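Local coordinates for cytochrome c (Pseudomonas aeruginosa, PDB 6RTE), which acts as NirN, a heme c-containing eight-bladed beta-propeller dehydrogenase that works on dihydro-heme d1 in heme d1 biosynthesis, at residues S228-W233 with L295-G300; K422-I427 with G446-H451. All blocks are in the same frame, centred on the assembly; numbering follows the deposited sequence.

Interaction 1: S228-W233 with L295-G300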
loop_
_atom_site.group_PDB
_atom_site.type_symbol
_atom_site.label_atom_id
_atom_site.label_comp_id
_atom_site.label_asym_id
_atom_site.label_seq_id
_atom_site.Cartn_x
_atom_site.Cartn_y
_atom_site.Cartn_z
ATOM N N SER A 228 -1.099 -13.016 8.424
ATOM C CA SER A 228 -2.197 -13.911 8.784
ATOM C C SER A 228 -2.786 -13.482 10.112
ATOM O O SER A 228 -2.107 -12.870 10.948
ATOM C CB SER A 228 -1.718 -15.369 8.830
ATOM O OG SER A 228 -0.672 -15.587 9.777
ATOM N N ASP A 229 -4.081 -13.777 10.308
ATOM C CA ASP A 229 -4.774 -13.254 11.487
ATOM C C ASP A 229 -4.347 -13.953 12.768
ATOM O O ASP A 229 -4.640 -13.438 13.860
ATOM C CB ASP A 229 -6.301 -13.353 11.316
ATOM C CG ASP A 229 -6.849 -14.740 11.595
ATOM O OD1 ASP A 229 -6.764 -15.620 10.712
ATOM O OD2 ASP A 229 -7.384 -14.952 12.710
ATOM N N ASP A 230 -3.680 -15.093 12.676
ATOM C CA ASP A 230 -3.074 -15.728 13.839
ATOM C C ASP A 230 -1.646 -15.260 14.085
ATOM O O ASP A 230 -1.005 -15.743 15.023
ATOM C CB ASP A 230 -3.105 -17.256 13.699
ATOM C CG ASP A 230 -2.341 -17.773 12.480
ATOM O OD1 ASP A 230 -1.669 -16.971 11.794
ATOM O OD2 ASP A 230 -2.438 -18.998 12.201
ATOM N N GLY A 231 -1.124 -14.352 13.252
ATOM C CA GLY A 231 0.185 -13.776 13.457
ATOM C C GLY A 231 1.359 -14.614 13.006
ATOM O O GLY A 231 2.499 -14.202 13.214
ATOM N N ARG A 232 1.128 -15.773 12.387
ATOM C CA ARG A 232 2.234 -16.672 12.081
ATOM C C ARG A 232 2.947 -16.356 10.764
ATOM O O ARG A 232 4.158 -16.598 10.663
ATOM C CB ARG A 232 1.738 -18.121 12.018
ATOM C CG ARG A 232 1.233 -18.685 13.348
ATOM C CD ARG A 232 0.696 -20.090 13.195
ATOM N NE ARG A 232 1.743 -21.082 12.914
ATOM C CZ ARG A 232 1.505 -22.329 12.532
ATOM N NH1 ARG A 232 0.261 -22.748 12.363
ATOM N NH2 ARG A 232 2.508 -23.170 12.320
ATOM N N TRP A 233 2.236 -15.824 9.769
ATOM C CA TRP A 233 2.720 -15.794 8.395
ATOM C C TRP A 233 2.659 -14.399 7.796
ATOM O O TRP A 233 1.699 -13.660 8.010
ATOM C CB TRP A 233 1.891 -16.737 7.497
ATOM C CG TRP A 233 1.627 -18.093 8.098
ATOM C CD1 TRP A 233 0.424 -18.594 8.492
ATOM C CD2 TRP A 233 2.594 -19.100 8.374
ATOM N NE1 TRP A 233 0.585 -19.861 8.996
ATOM C CE2 TRP A 233 1.910 -20.191 8.936
ATOM C CE3 TRP A 233 3.976 -19.187 8.200
ATOM C CZ2 TRP A 233 2.560 -21.350 9.340
ATOM C CZ3 TRP A 233 4.620 -20.332 8.595
ATOM C CH2 TRP A 233 3.917 -21.401 9.162
ATOM N N LEU A 295 -5.729 -18.985 -0.044
ATOM C CA LEU A 295 -4.736 -19.853 0.584
ATOM C C LEU A 295 -5.065 -19.995 2.069
ATOM O O LEU A 295 -4.676 -19.126 2.875
ATOM C CB LEU A 295 -3.333 -19.288 0.396
ATOM C CG LEU A 295 -2.778 -19.310 -1.036
ATOM C CD1 LEU A 295 -3.205 -18.056 -1.817
ATOM C CD2 LEU A 295 -1.277 -19.419 -1.023
ATOM N N PRO A 296 -5.768 -21.043 2.481
ATOM C CA PRO A 296 -6.089 -21.195 3.903
ATOM C C PRO A 296 -4.873 -21.545 4.746
ATOM O O PRO A 296 -3.979 -22.289 4.324
ATOM C CB PRO A 296 -7.112 -22.341 3.914
ATOM C CG PRO A 296 -6.805 -23.123 2.702
ATOM C CD PRO A 296 -6.379 -22.113 1.668
ATOM N N TYR A 297 -4.856 -21.022 5.982
ATOM C CA TYR A 297 -3.753 -21.293 6.897
ATOM C C TYR A 297 -4.200 -21.813 8.266
ATOM O O TYR A 297 -3.351 -21.972 9.143
ATOM C CB TYR A 297 -2.871 -20.046 7.092
ATOM C CG TYR A 297 -3.609 -18.788 7.467
ATOM C CD1 TYR A 297 -4.091 -18.590 8.753
ATOM C CD2 TYR A 297 -3.810 -17.785 6.532
ATOM C CE1 TYR A 297 -4.783 -17.443 9.088
ATOM C CE2 TYR A 297 -4.494 -16.631 6.856
ATOM C CZ TYR A 297 -4.975 -16.464 8.130
ATOM O OH TYR A 297 -5.659 -15.314 8.438
ATOM N N ALA A 298 -5.488 -22.108 8.463
ATOM C CA ALA A 298 -5.916 -22.678 9.745
ATOM C C ALA A 298 -5.155 -23.957 10.062
ATOM O O ALA A 298 -4.813 -24.219 11.219
ATOM C CB ALA A 298 -7.423 -22.964 9.743
ATOM N N ASN A 299 -4.869 -24.770 9.049
ATOM C CA ASN A 299 -4.206 -26.049 9.268
ATOM C C ASN A 299 -2.702 -25.996 9.041
ATOM O O ASN A 299 -2.048 -27.047 9.075
ATOM C CB ASN A 299 -4.843 -27.116 8.394
ATOM C CG ASN A 299 -6.208 -27.529 8.905
ATOM O OD1 ASN A 299 -7.237 -27.173 8.333
ATOM N ND2 ASN A 299 -6.224 -28.272 9.990
ATOM N N GLY A 300 -2.134 -24.812 8.860
ATOM C CA GLY A 300 -0.694 -24.689 8.762
ATOM C C GLY A 300 -0.266 -23.808 7.611
ATOM O O GLY A 300 -1.073 -23.103 6.987
HETATM O O HOH W 1 -1.495 -20.842 10.624
#

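Interaction 2: K422-I427 with G446-H451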
loop_
_atom_site.group_PDB
_atom_site.type_symbol
_atom_site.label_atom_id
_atom_site.label_comp_id
_atom_site.label_asym_id
_atom_site.label_seq_id
_atom_site.Cartn_x
_atom_site.Cartn_y
_atom_site.Cartn_z
ATOM N N LYS A 422 -7.693 17.844 -10.711
ATOM C CA LYS A 422 -6.983 19.107 -10.876
ATOM C C LYS A 422 -7.125 19.968 -9.626
ATOM O O LYS A 422 -6.189 20.678 -9.238
ATOM C CB LYS A 422 -7.511 19.847 -12.106
ATOM N N LYS A 423 -8.295 19.921 -8.993
ATOM C CA LYS A 423 -8.541 20.534 -7.690
ATOM C C LYS A 423 -8.415 19.435 -6.644
ATOM O O LYS A 423 -9.117 18.422 -6.724
ATOM C CB LYS A 423 -9.927 21.186 -7.675
ATOM C CG LYS A 423 -10.590 21.364 -6.312
ATOM C CD LYS A 423 -10.055 22.567 -5.555
ATOM C CE LYS A 423 -11.084 23.068 -4.551
ATOM N NZ LYS A 423 -10.510 24.048 -3.591
ATOM N N HIS A 424 -7.523 19.625 -5.673
ATOM C CA HIS A 424 -7.144 18.505 -4.817
ATOM C C HIS A 424 -6.580 18.911 -3.460
ATOM O O HIS A 424 -5.638 18.282 -2.967
ATOM C CB HIS A 424 -6.111 17.643 -5.556
ATOM C CG HIS A 424 -4.940 18.427 -6.071
ATOM N ND1 HIS A 424 -3.955 18.925 -5.246
ATOM C CD2 HIS A 424 -4.610 18.817 -7.324
ATOM C CE1 HIS A 424 -3.062 19.575 -5.969
ATOM N NE2 HIS A 424 -3.435 19.524 -7.233
ATOM N N ASP A 425 -7.160 19.936 -2.834
ATOM C CA ASP A 425 -6.706 20.397 -1.526
ATOM C C ASP A 425 -7.796 20.295 -0.464
ATOM O O ASP A 425 -7.662 20.884 0.612
ATOM C CB ASP A 425 -6.186 21.836 -1.617
ATOM C CG ASP A 425 -7.164 22.778 -2.320
ATOM O OD1 ASP A 425 -8.367 22.455 -2.421
ATOM O OD2 ASP A 425 -6.718 23.850 -2.781
ATOM N N GLU A 426 -8.855 19.536 -0.733
ATOM C CA GLU A 426 -10.031 19.502 0.123
ATOM C C GLU A 426 -10.360 18.066 0.486
ATOM O O GLU A 426 -10.363 17.184 -0.382
ATOM C CB GLU A 426 -11.223 20.158 -0.582
ATOM C CG GLU A 426 -12.090 21.015 0.317
ATOM C CD GLU A 426 -12.878 22.052 -0.464
ATOM O OE1 GLU A 426 -12.312 23.125 -0.771
ATOM O OE2 GLU A 426 -14.057 21.788 -0.786
ATOM N N ILE A 427 -10.625 17.838 1.771
ATOM C CA ILE A 427 -11.139 16.572 2.279
ATOM C C ILE A 427 -12.638 16.737 2.489
ATOM O O ILE A 427 -13.080 17.697 3.133
ATOM C CB ILE A 427 -10.440 16.173 3.588
ATOM C CG1 ILE A 427 -8.935 15.998 3.362
ATOM C CG2 ILE A 427 -11.056 14.900 4.166
ATOM C CD1 ILE A 427 -8.567 14.954 2.320
ATOM N N GLY A 446 -4.203 24.859 -1.882
ATOM C CA GLY A 446 -3.341 24.776 -3.034
ATOM C C GLY A 446 -2.508 23.514 -3.117
ATOM O O GLY A 446 -1.983 23.205 -4.196
ATOM N N LYS A 447 -2.369 22.783 -2.016
ATOM C CA LYS A 447 -1.522 21.605 -1.967
ATOM C C LYS A 447 -2.374 20.346 -1.902
ATOM O O LYS A 447 -3.539 20.369 -1.500
ATOM C CB LYS A 447 -0.582 21.665 -0.762
ATOM C CG LYS A 447 0.209 22.953 -0.713
ATOM C CD LYS A 447 1.417 22.830 0.175
ATOM C CE LYS A 447 2.193 24.123 0.174
ATOM N NZ LYS A 447 3.483 23.961 0.873
ATOM N N VAL A 448 -1.770 19.235 -2.312
ATOM C CA VAL A 448 -2.506 17.981 -2.387
ATOM C C VAL A 448 -2.808 17.511 -0.967
ATOM O O VAL A 448 -1.902 17.326 -0.148
ATOM C CB VAL A 448 -1.724 16.932 -3.190
ATOM C CG1 VAL A 448 -0.291 16.874 -2.730
ATOM C CG2 VAL A 448 -2.379 15.559 -3.075
ATOM N N ALA A 449 -4.092 17.344 -0.669
ATOM C CA ALA A 449 -4.557 16.826 0.609
ATOM C C ALA A 449 -5.187 15.462 0.376
ATOM O O ALA A 449 -5.982 15.289 -0.550
ATOM C CB ALA A 449 -5.568 17.779 1.248
ATOM N N GLY A 450 -4.832 14.491 1.211
ATOM C CA GLY A 450 -5.390 13.167 1.044
ATOM C C GLY A 450 -5.031 12.203 2.148
ATOM O O GLY A 450 -3.967 12.312 2.753
ATOM N N HIS A 451 -5.934 11.255 2.399
ATOM C CA HIS A 451 -5.784 10.166 3.358
ATOM C C HIS A 451 -6.074 10.606 4.786
ATOM O O HIS A 451 -5.481 11.569 5.289
ATOM C CB HIS A 451 -4.395 9.539 3.324
ATOM C CG HIS A 451 -4.302 8.295 4.152
ATOM N ND1 HIS A 451 -4.062 8.321 5.508
ATOM C CD2 HIS A 451 -4.458 6.989 3.824
ATOM C CE1 HIS A 451 -4.053 7.083 5.978
ATOM N NE2 HIS A 451 -4.289 6.261 4.976
HETATM O O HOH W 2 -8.264 16.288 -1.955
#

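Interaction 1: S228-W233 with L295-G300
The hydroxyl of Y297 is held from two directions by D229: it accepts from D229 N at 2.9 Å, nearly straight at 174°, and donates to D229 OD1 at 2.5 Å through the anti lone pair of that carboxylate oxygen. This joins two neighbouring blades of the propeller, the type I turn S228-G231 between strands 221-227 and 233-238 meeting the segment that leaves strand 291-296. H280 ND1 also bonds to D229 OD1, a second hold on the carboxylate. Y297 CG stands between its own N and carbonyl carbon (chi1 51°), and this sends the ring across to the turn, where S228 CB makes a CH-pi contact over the face, 3.6 Å from the ring centroid and only 14° off its normal. The S228 hydroxyl serves its own loop: OG donates to D230 OD1, which also accepts from R232 N to close an Asx turn, and OG in turn takes W233 N. W233 CD1 packs 3.9 Å from Y297 CB. One water ties the two segments together, accepting from W233 NE1 and donating to D230 OD2 and to Y297 O, both at 2.6 Å.

Interaction 2: K422-I427 with G446-H451
D425 uses its two carboxylate oxygens in different directions. Its OD2 accepts the backbone N of G446 at 2.9 Å, on the anti side and 15° out of the carboxylate plane, and it also pairs with R442 of the same chain. Its OD1 turns the syn lone pair to K423 NZ at 2.9 Å in a salt bridge, and the same ammonium group reaches more weakly to E426 OE1, whose carboxylate is itself bridged to R440. With a lysine and an arginine both paired to it, D425 is probably held in its charged form. With chi1 at 50°, CG of D425 lies between N and the carbonyl carbon, which brings OD2 up to the G446 amide.

The second direct bond is between backbones: A449 N donates to H424 O at 2.9 Å. V448 CA adds a CA-H...O contact to the same oxygen, so this carbonyl takes up both the amide and the neighbouring CA-H. A bridging water extends the tie by donating to the carbonyl oxygens of E426 and A449.

Around this polar line the side chains fill in. The H424 imidazole comes edge-on to the K447-V448 backbone, and its ND1, 3.6 Å from V448 CB, is buried by the contact without a partner in the model. A449 CB rests 3.8 Å from the carbonyl carbon of D425, and I427 CD1 lies 3.9 Å from G450 CA.

In the propeller, 422-427 ends the loop between strands 413-417 and 427-431 of one blade, while 446-451 leads into strand 449-454, the first of the next. That strand pairs onward with 460-465, where G450 bonds S464 through the backbone and I427 packs against L463.

Both contacts lie in the propeller and each joins consecutive blades. Interaction 1 links the four-stranded sheet that runs from strand 221-227 to strand 254-259 with the one from 270-276 to 306-309; interaction 2 links the sheet from 405-406 to 437-441 with the one from 449-454 to 482-488. Two further sheets come between these pairs along the chain, and interaction 1 closes before interaction 2 opens. The centres are 39 Å apart, the nearest atoms about 20 Å, on opposite sides of the chain's centre, so the two never touch. Each is therefore a local blade-to-blade junction, joining adjacent blades at two separate places in the propeller.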